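Alr1585 protein (Nostoc sp., PDB 5C2I) is a haem-containing dye-decolorizing (DyP-type) peroxidase that probably uses hydrogen peroxide to oxidise dyes and other organic substrates. Local coordinates at residues A[63-68]-A[92-97]; A[102-107]-A[111-116]; A[223-226]-A[230-233]; A[275-280]-A[285-290]. The protein carries 1 engineered substitution. All blocks are in the same frame, centred on the assembly; numbering follows the deposited sequence.

Contact 1 (A[63-68]-A[92-97])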
# COMPACT_ATOMS: atom_id res chain seq x y z
N GLN A 63 -34.68 12.22 -21.95
CA GLN A 63 -35.68 11.39 -21.29
C GLN A 63 -35.09 10.02 -20.93
O GLN A 63 -35.28 9.54 -19.79
CB GLN A 63 -36.90 11.26 -22.19
CG GLN A 63 -38.00 10.37 -21.63
CD GLN A 63 -39.15 10.12 -22.62
OE1 GLN A 63 -38.94 9.74 -23.80
NE2 GLN A 63 -40.34 10.30 -22.15
N SER A 64 -34.40 9.39 -21.88
CA SER A 64 -33.85 8.04 -21.64
C SER A 64 -32.78 8.12 -20.57
O SER A 64 -32.70 7.25 -19.72
CB SER A 64 -33.28 7.38 -22.90
OG SER A 64 -32.03 8.04 -23.23
N PHE A 65 -31.97 9.18 -20.60
CA PHE A 65 -30.94 9.37 -19.57
C PHE A 65 -31.53 9.57 -18.18
O PHE A 65 -31.04 8.98 -17.20
CB PHE A 65 -30.03 10.55 -19.92
CG PHE A 65 -28.85 10.66 -19.01
CD1 PHE A 65 -27.76 9.82 -19.16
CD2 PHE A 65 -28.80 11.62 -18.04
CE1 PHE A 65 -26.66 9.90 -18.30
CE2 PHE A 65 -27.68 11.75 -17.22
CZ PHE A 65 -26.62 10.85 -17.33
N ALA A 66 -32.60 10.33 -18.09
CA ALA A 66 -33.30 10.50 -16.84
C ALA A 66 -33.96 9.22 -16.35
O ALA A 66 -33.94 8.95 -15.16
CB ALA A 66 -34.34 11.61 -16.98
N GLN A 67 -34.50 8.41 -17.27
CA GLN A 67 -35.13 7.16 -16.86
C GLN A 67 -34.10 6.16 -16.39
O GLN A 67 -34.35 5.40 -15.46
CB GLN A 67 -35.93 6.54 -18.01
CG GLN A 67 -37.20 7.31 -18.32
CD GLN A 67 -37.81 6.95 -19.67
OE1 GLN A 67 -37.15 6.38 -20.56
NE2 GLN A 67 -39.09 7.30 -19.84
N THR A 68 -32.94 6.11 -17.05
CA THR A 68 -31.97 5.04 -16.83
C THR A 68 -30.92 5.36 -15.78
O THR A 68 -30.52 4.47 -15.01
CB THR A 68 -31.27 4.68 -18.15
OG1 THR A 68 -32.28 4.33 -19.11
CG2 THR A 68 -30.38 3.47 -17.99
N VAL A 92 -23.73 3.53 -10.88
CA VAL A 92 -23.07 4.81 -11.02
C VAL A 92 -23.99 5.91 -10.55
O VAL A 92 -25.22 5.79 -10.59
CB VAL A 92 -22.64 5.18 -12.49
CG1 VAL A 92 -21.51 4.29 -12.94
CG2 VAL A 92 -23.78 5.12 -13.46
N PHE A 93 -23.39 6.99 -10.12
CA PHE A 93 -24.12 8.19 -9.76
C PHE A 93 -24.22 9.09 -10.98
O PHE A 93 -23.24 9.25 -11.72
CB PHE A 93 -23.38 8.95 -8.63
CG PHE A 93 -24.11 10.19 -8.20
CD1 PHE A 93 -23.93 11.39 -8.90
CD2 PHE A 93 -25.10 10.11 -7.24
CE1 PHE A 93 -24.74 12.47 -8.63
CE2 PHE A 93 -25.85 11.23 -6.90
CZ PHE A 93 -25.65 12.41 -7.59
N ALA A 94 -25.38 9.72 -11.21
CA ALA A 94 -25.48 10.67 -12.34
C ALA A 94 -26.35 11.89 -12.03
O ALA A 94 -27.45 11.76 -11.44
CB ALA A 94 -26.00 9.96 -13.58
N ASN A 95 -25.89 13.05 -12.52
CA ASN A 95 -26.65 14.28 -12.53
C ASN A 95 -26.79 14.74 -13.99
O ASN A 95 -25.95 14.42 -14.85
CB ASN A 95 -25.93 15.43 -11.83
CG ASN A 95 -26.00 15.44 -10.32
OD1 ASN A 95 -24.98 15.67 -9.66
ND2 ASN A 95 -27.20 15.28 -9.76
N PHE A 96 -27.79 15.56 -14.23
CA PHE A 96 -27.93 16.26 -15.51
C PHE A 96 -28.33 17.71 -15.25
O PHE A 96 -29.30 17.98 -14.51
CB PHE A 96 -28.99 15.58 -16.37
CG PHE A 96 -29.17 16.20 -17.74
CD1 PHE A 96 -28.30 15.90 -18.75
CD2 PHE A 96 -30.20 17.10 -17.98
CE1 PHE A 96 -28.42 16.52 -19.99
CE2 PHE A 96 -30.36 17.68 -19.23
CZ PHE A 96 -29.47 17.38 -20.23
N PHE A 97 -27.60 18.64 -15.86
CA PHE A 97 -27.84 20.08 -15.69
C PHE A 97 -28.07 20.78 -17.03
O PHE A 97 -27.45 20.41 -18.04
CB PHE A 97 -26.65 20.74 -15.00
CG PHE A 97 -26.15 20.03 -13.76
CD1 PHE A 97 -26.71 20.27 -12.54
CD2 PHE A 97 -25.08 19.14 -13.83
CE1 PHE A 97 -26.24 19.61 -11.40
CE2 PHE A 97 -24.57 18.53 -12.71
CZ PHE A 97 -25.16 18.74 -11.49
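Phe65, on the last turns of helix 55-68, drives its ring against Ala94 and Phe96 of strand 93-98 and accounts for more than half of the 126 Å² buried here. Its CG stands anti to the backbone N (chi1 -172°), a torsion that throws the ring off the helix and onto the strand. The far end of the ring does the touching. CZ rests on Ala94 CB at 3.9 Å, while CE2 meets Phe96 CB at 4.1 Å. Around this ring, Phe96 CB and the Asn95 carbonyl lie at the edge, close to the ring plane, and the two phenylalanine side chains cross obliquely rather than stacking. Ala94 and Phe96 alternate with Asn95, whose CB points away from the helix and whose ND2 is hydrogen-bonded to Gly32 O. The strand therefore shows the helix an apolar side and keeps its amide on the other. Within the helix, Ser64 O is gripped from opposite faces of its plane by Thr68 N and by Thr68 OG1, the latter at 3.0 Å. Trp61, Tyr69 and Val152 also touch the Phe65 ring, and Leu464 of helix 461-465 packs on Phe96. The axes of helix segment 63-68 and strand segment 93-97 approach to 9.5 Å, a separation bridged by one large side chain set against a small one, and run at 147° to each other. A helix laid on an antiparallel sheet with strand order 2-3-1-4 is characteristic of the ferredoxin-like fold of the dimeric alpha+beta barrel family.

Contact 2 (A[102-107]-A[111-116])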
# COMPACT_ATOMS: atom_id res chain seq x y z
N GLY A 102 -29.44 26.08 -23.00
CA GLY A 102 -29.99 24.74 -23.17
C GLY A 102 -31.50 24.71 -23.15
O GLY A 102 -32.13 24.02 -23.92
N TYR A 103 -32.09 25.45 -22.23
CA TYR A 103 -33.54 25.62 -22.18
C TYR A 103 -34.06 26.23 -23.47
O TYR A 103 -35.09 25.79 -24.00
CB TYR A 103 -33.96 26.48 -20.98
CG TYR A 103 -34.19 25.69 -19.69
CD1 TYR A 103 -35.44 25.12 -19.40
CD2 TYR A 103 -33.17 25.54 -18.75
CE1 TYR A 103 -35.65 24.43 -18.20
CE2 TYR A 103 -33.36 24.82 -17.57
CZ TYR A 103 -34.61 24.27 -17.31
OH TYR A 103 -34.78 23.55 -16.14
N GLU A 104 -33.35 27.21 -24.00
CA GLU A 104 -33.77 27.83 -25.26
C GLU A 104 -33.70 26.83 -26.41
O GLU A 104 -34.62 26.79 -27.23
CB GLU A 104 -32.95 29.07 -25.56
CG GLU A 104 -33.26 30.21 -24.62
CD GLU A 104 -32.42 31.44 -24.99
OE1 GLU A 104 -31.18 31.39 -25.02
OE2 GLU A 104 -32.98 32.46 -25.32
N TYR A 105 -32.61 26.06 -26.47
CA TYR A 105 -32.47 25.01 -27.48
C TYR A 105 -33.67 24.04 -27.43
O TYR A 105 -34.19 23.66 -28.47
CB TYR A 105 -31.16 24.21 -27.28
CG TYR A 105 -31.11 23.07 -28.25
CD1 TYR A 105 -31.70 21.85 -27.92
CD2 TYR A 105 -30.53 23.21 -29.49
CE1 TYR A 105 -31.70 20.81 -28.84
CE2 TYR A 105 -30.51 22.17 -30.40
CZ TYR A 105 -31.10 20.97 -30.07
OH TYR A 105 -31.11 19.92 -31.00
N LEU A 106 -34.10 23.71 -26.23
CA LEU A 106 -35.21 22.82 -26.00
C LEU A 106 -36.59 23.45 -26.23
O LEU A 106 -37.60 22.80 -26.02
CB LEU A 106 -35.11 22.22 -24.58
CG LEU A 106 -33.91 21.30 -24.39
CD1 LEU A 106 -33.76 20.96 -22.91
CD2 LEU A 106 -34.00 20.05 -25.25
N GLU A 107 -36.64 24.69 -26.71
CA GLU A 107 -37.90 25.37 -27.06
C GLU A 107 -38.85 25.45 -25.87
O GLU A 107 -40.08 25.36 -26.01
CB GLU A 107 -38.56 24.74 -28.28
CG GLU A 107 -37.63 24.66 -29.48
CD GLU A 107 -38.21 23.97 -30.69
OE1 GLU A 107 -39.21 23.22 -30.58
OE2 GLU A 107 -37.65 24.19 -31.77
N PHE A 111 -40.83 32.51 -20.08
CA PHE A 111 -41.48 32.58 -18.81
C PHE A 111 -41.35 31.30 -17.98
O PHE A 111 -41.52 31.35 -16.76
CB PHE A 111 -42.97 32.97 -18.99
CG PHE A 111 -43.63 33.39 -17.72
CD1 PHE A 111 -43.39 34.67 -17.17
CD2 PHE A 111 -44.48 32.52 -17.02
CE1 PHE A 111 -43.98 35.05 -15.96
CE2 PHE A 111 -45.07 32.90 -15.81
CZ PHE A 111 -44.82 34.17 -15.29
N GLN A 112 -41.10 30.16 -18.63
CA GLN A 112 -40.93 28.85 -17.97
C GLN A 112 -39.47 28.47 -17.69
O GLN A 112 -39.17 27.40 -17.16
CB GLN A 112 -41.56 27.72 -18.82
CG GLN A 112 -43.04 27.94 -18.95
CD GLN A 112 -43.81 27.94 -17.62
OE1 GLN A 112 -44.57 28.83 -17.38
NE2 GLN A 112 -43.59 26.93 -16.78
N ILE A 113 -38.56 29.33 -18.11
CA ILE A 113 -37.14 29.08 -17.86
C ILE A 113 -36.89 29.51 -16.41
O ILE A 113 -37.40 30.52 -15.98
CB ILE A 113 -36.28 29.84 -18.89
CG1 ILE A 113 -36.55 29.24 -20.30
CG2 ILE A 113 -34.79 29.82 -18.53
CD1 ILE A 113 -35.81 29.90 -21.43
N PRO A 114 -36.10 28.74 -15.66
CA PRO A 114 -35.76 29.17 -14.31
C PRO A 114 -35.39 30.65 -14.23
O PRO A 114 -34.65 31.16 -15.10
CB PRO A 114 -34.60 28.22 -13.92
CG PRO A 114 -34.92 26.95 -14.68
CD PRO A 114 -35.45 27.46 -16.01
N GLY A 115 -35.89 31.31 -13.19
CA GLY A 115 -35.86 32.75 -13.10
C GLY A 115 -34.61 33.43 -12.61
O GLY A 115 -34.50 34.65 -12.74
N ASP A 116 -33.65 32.70 -12.07
CA ASP A 116 -32.44 33.33 -11.47
C ASP A 116 -31.73 34.20 -12.47
O ASP A 116 -31.45 33.77 -13.60
CB ASP A 116 -31.53 32.23 -10.92
CG ASP A 116 -30.25 32.77 -10.32
OD1 ASP A 116 -29.27 32.95 -11.06
OD2 ASP A 116 -30.26 33.04 -9.10
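Tyr103 turns its ring toward Pro114 with chi1 at -87° and chi2 at -88°, which sets the ring broadside to the proline, while its CB meets Ile113. Ile113 has CG1 anti to its own carbonyl carbon (chi1 -65°), and its end thereby reaches the root of the tyrosine. Pro114 CD sits over one face of the aromatic ring, 3.7 Å from its centroid and a little toward the rim, in a CH-pi contact; the closest ring atom is Tyr103 CZ, 3.5 Å from Pro114 CD. Nearer the backbone, Tyr103 CB packs on Ile113 CG1 at 3.8 Å. Glu104 contributes CG, 4.1 Å from Ile113 CD1, while its OE1 forms a salt bridge with Arg100. Phe119 of helix 117-121 touches Tyr103, Ile113 and Pro114 alike. Glu107, the first residue past the helical backbone angles, closes the helix in a Schellman motif, and Asp116 caps the next helix through Phe119 N. A serine in place of Tyr103 would probably leave Pro114 without its aromatic partner and open a gap between helix and loop. Since Pro114 CD is bonded to the amide nitrogen, its C-H bonds are probably somewhat polarised, which would suit them to an electron-rich phenol ring and lend direction to otherwise apolar packing.

Contact 3 (A[223-226]-A[230-233])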
# COMPACT_ATOMS: atom_id res chain seq x y z
N CYS A 223 -19.13 19.47 19.25
CA CYS A 223 -19.47 19.99 20.56
C CYS A 223 -20.93 20.48 20.61
O CYS A 223 -21.21 21.52 21.21
CB CYS A 223 -18.54 21.15 20.95
SG CYS A 223 -16.77 20.79 20.65
N ASP A 224 -21.82 19.70 20.00
CA ASP A 224 -23.24 20.06 19.94
C ASP A 224 -23.51 21.42 19.25
O ASP A 224 -24.51 22.09 19.56
CB ASP A 224 -23.81 20.08 21.34
CG ASP A 224 -25.34 19.92 21.38
OD1 ASP A 224 -25.96 19.30 20.49
OD2 ASP A 224 -25.93 20.45 22.35
N PHE A 225 -22.64 21.81 18.34
CA PHE A 225 -22.76 23.10 17.57
C PHE A 225 -22.77 24.32 18.49
O PHE A 225 -23.43 25.29 18.20
CB PHE A 225 -24.08 23.14 16.74
CG PHE A 225 -24.20 22.04 15.71
CD1 PHE A 225 -23.11 21.53 15.03
CD2 PHE A 225 -25.48 21.57 15.37
CE1 PHE A 225 -23.29 20.52 14.08
CE2 PHE A 225 -25.65 20.56 14.44
CZ PHE A 225 -24.55 20.05 13.77
N ASP A 226 -22.09 24.25 19.63
CA ASP A 226 -22.21 25.35 20.60
C ASP A 226 -21.56 26.68 20.17
O ASP A 226 -21.85 27.70 20.78
CB ASP A 226 -21.85 24.93 22.02
CG ASP A 226 -20.41 24.57 22.24
OD1 ASP A 226 -19.53 24.85 21.44
OD2 ASP A 226 -20.18 23.99 23.33
N PRO A 230 -24.16 24.77 11.65
CA PRO A 230 -23.99 24.57 10.23
C PRO A 230 -25.27 24.19 9.44
O PRO A 230 -25.25 24.14 8.22
CB PRO A 230 -23.05 23.37 10.17
CG PRO A 230 -23.52 22.54 11.31
CD PRO A 230 -23.80 23.55 12.42
N LYS A 231 -26.36 23.95 10.12
CA LYS A 231 -27.60 23.67 9.44
C LYS A 231 -28.05 24.85 8.61
O LYS A 231 -27.74 26.00 8.89
CB LYS A 231 -28.72 23.35 10.46
CG LYS A 231 -28.47 22.03 11.18
CD LYS A 231 -29.61 21.59 12.09
CE LYS A 231 -29.97 22.28 13.36
NZ LYS A 231 -28.86 22.97 14.02
N ALA A 232 -28.78 24.56 7.55
CA ALA A 232 -29.35 25.60 6.68
C ALA A 232 -30.75 25.18 6.23
O ALA A 232 -31.04 23.98 6.14
CB ALA A 232 -28.47 25.82 5.47
N PRO A 233 -31.63 26.17 5.98
CA PRO A 233 -32.98 25.83 5.52
C PRO A 233 -32.94 25.36 4.09
O PRO A 233 -32.06 25.77 3.32
CB PRO A 233 -33.73 27.15 5.65
CG PRO A 233 -32.70 28.19 5.50
CD PRO A 233 -31.42 27.61 6.07
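The CH-pi interaction between Phe225 and Pro230 carries most of this contact. Pro230 CD lies over one face of the phenyl ring, 3.5 Å from its centroid and 15° off the normal, and Pro230 CG follows, 3.4 Å from Phe225 CE1. The two side chains meet at about a right angle, with the CD-CG side of the pyrrolidine carrying the contact. A looser, polar approach comes from Lys231: its chain bends at its outer two torsions and brings NZ to 3.9 Å from Phe225 CD2, obliquely to the ring, while the charge itself is paired with Asp229 OD1 in a salt bridge. In the backbone, Cys223, Asp224 and Phe225 all have positive phi, near 60°, a run of left-handed conformations spanned by the hydrogen bond from Asp226 N to Cys223 O (3.3 Å). The ring also leans on Val215, Glu218 and Arg219 of helix 212-221, so the loop is folded back on the helix before it. Replacing Phe225 by an alanine would probably strip Pro230 CD of its aromatic face and open a gap against helix 212-221. At one end Cys223 forms a disulfide with Cys223 of a second subunit; at the other, the Pro230 side chain stands about 8 Å from the haem. The arrangement is a proline CH-pi contact in a loop that runs from the inter-subunit disulfide toward the haem site of this DyP-type peroxidase.

Contact 4 (A[275-280]-A[285-290])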
# COMPACT_ATOMS: atom_id res chain seq x y z
N GLN A 275 8.89 34.49 5.72
CA GLN A 275 10.22 35.07 5.99
C GLN A 275 10.08 36.55 6.35
O GLN A 275 10.75 37.02 7.25
CB GLN A 275 11.15 34.99 4.79
CG GLN A 275 11.50 33.61 4.29
CD GLN A 275 12.43 33.65 3.08
OE1 GLN A 275 13.30 34.56 2.96
NE2 GLN A 275 12.28 32.66 2.18
N LYS A 276 9.23 37.26 5.63
CA LYS A 276 9.02 38.70 5.89
C LYS A 276 8.47 38.96 7.29
O LYS A 276 8.96 39.85 8.03
CB LYS A 276 8.14 39.32 4.78
CG LYS A 276 8.95 39.54 3.52
CD LYS A 276 10.14 40.50 3.72
CE LYS A 276 9.72 41.94 3.90
NZ LYS A 276 10.83 42.94 3.85
N LEU A 277 7.50 38.14 7.69
CA LEU A 277 6.93 38.25 9.02
C LEU A 277 7.75 37.57 10.11
O LEU A 277 7.40 37.66 11.30
CB LEU A 277 5.51 37.67 9.04
CG LEU A 277 4.52 38.34 8.09
CD1 LEU A 277 3.23 37.55 8.04
CD2 LEU A 277 4.27 39.79 8.52
N ASN A 278 8.79 36.84 9.72
CA ASN A 278 9.55 36.02 10.62
C ASN A 278 8.65 35.08 11.44
O ASN A 278 8.72 35.07 12.68
CB ASN A 278 10.39 36.92 11.55
CG ASN A 278 11.46 36.16 12.23
OD1 ASN A 278 12.08 35.28 11.64
ND2 ASN A 278 11.69 36.46 13.49
N ILE A 279 7.84 34.28 10.73
CA ILE A 279 7.02 33.24 11.33
C ILE A 279 7.21 31.88 10.61
O ILE A 279 7.84 31.80 9.55
CB ILE A 279 5.52 33.60 11.28
CG1 ILE A 279 5.04 33.74 9.82
CG2 ILE A 279 5.27 34.87 12.06
CD1 ILE A 279 3.59 34.10 9.67
N GLN A 280 6.67 30.82 11.21
CA GLN A 280 6.69 29.51 10.57
C GLN A 280 5.89 29.52 9.28
O GLN A 280 4.84 30.15 9.18
CB GLN A 280 6.11 28.45 11.51
CG GLN A 280 7.03 28.08 12.65
CD GLN A 280 8.28 27.36 12.17
OE1 GLN A 280 8.24 26.47 11.33
NE2 GLN A 280 9.38 27.75 12.71
N GLY A 285 0.72 30.01 5.89
CA GLY A 285 -0.37 29.32 5.20
C GLY A 285 -1.72 29.49 5.89
O GLY A 285 -2.71 29.83 5.23
N ALA A 286 -1.75 29.32 7.21
CA ALA A 286 -2.95 29.48 7.98
C ALA A 286 -3.50 30.91 7.96
O ALA A 286 -4.73 31.11 7.99
CB ALA A 286 -2.74 29.02 9.40
N LEU A 287 -2.63 31.89 7.86
CA LEU A 287 -3.08 33.29 7.74
C LEU A 287 -3.69 33.61 6.37
O LEU A 287 -4.53 34.51 6.23
CB LEU A 287 -1.91 34.24 8.01
CG LEU A 287 -1.30 34.18 9.40
CD1 LEU A 287 -0.11 35.11 9.55
CD2 LEU A 287 -2.34 34.49 10.49
N ILE A 288 -3.25 32.90 5.35
CA ILE A 288 -3.78 33.09 4.00
C ILE A 288 -5.19 32.46 3.96
O ILE A 288 -6.15 33.06 3.49
CB ILE A 288 -2.88 32.40 2.95
CG1 ILE A 288 -1.51 33.07 2.82
CG2 ILE A 288 -3.56 32.38 1.56
CD1 ILE A 288 -0.43 32.16 2.28
N VAL A 289 -5.29 31.21 4.43
CA VAL A 289 -6.49 30.41 4.25
C VAL A 289 -7.50 30.59 5.37
O VAL A 289 -8.71 30.57 5.09
CB VAL A 289 -6.12 28.93 4.12
CG1 VAL A 289 -7.34 28.04 4.15
CG2 VAL A 289 -5.34 28.71 2.82
N GLY A 290 -7.02 30.74 6.60
CA GLY A 290 -7.86 30.80 7.79
C GLY A 290 -7.76 29.50 8.59
O GLY A 290 -8.21 29.41 9.72
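Ile279 meets Leu287 with its CG1 branch in the crowded position between backbone N and carbonyl carbon (chi1 62°), an uncommon choice for isoleucine that sends CD1 straight at the facing helix. The two side chains reach each other tip to tip, Ile279 CD1 lying 3.8 Å from Leu287 CD1. The same leucine methyl receives a second, looser neighbour, Leu277 CD1, at 4.4 Å. Between Leu277 and Ile279 stands Asn278, whose positive phi marks it as the C-prime residue of the Schellman motif ending helix 263-277; with this turn, Leu277 and Ile279 both point toward Leu287. Trp430 of strand 428-431 packs on both leucines. Helix 281-289 ends in its turn at Gly290, again with positive phi (106°), where a CB would collide with the carbonyl oxygen of Val289; Gly290 N closes the last turn on Ala286 O at 2.7 Å. Val289 itself touches the haem, and Gln280, at the N-cap of the second helix, packs on Phe81 of another subunit. With a mere 77 Å² buried and methyl groups alone in touch, the contact rests on dispersion and the exclusion of water, so it is probably not strongly directional.

Overall arrangement
From the N terminus the four contacts follow one another in series; none nests in or crosses another. Contact 1 closes a long excursion, mostly helical, that returns the chain to an outer strand of the first sheet. Strand 93-98 leads directly into helix 100-105, where contact 2 folds the following loop back; the nearest atoms of these two contacts are about 6 Å apart, and both lie in the N-terminal dimeric alpha+beta barrel domain. Contact 3 closes a short loop after helix 212-221, near the haem. Contact 4 closes the turn between two consecutive helices in the C-terminal DyP region. Contacts 1 and 4, with centres 45 Å apart, lie on opposite sides of the chain's centre.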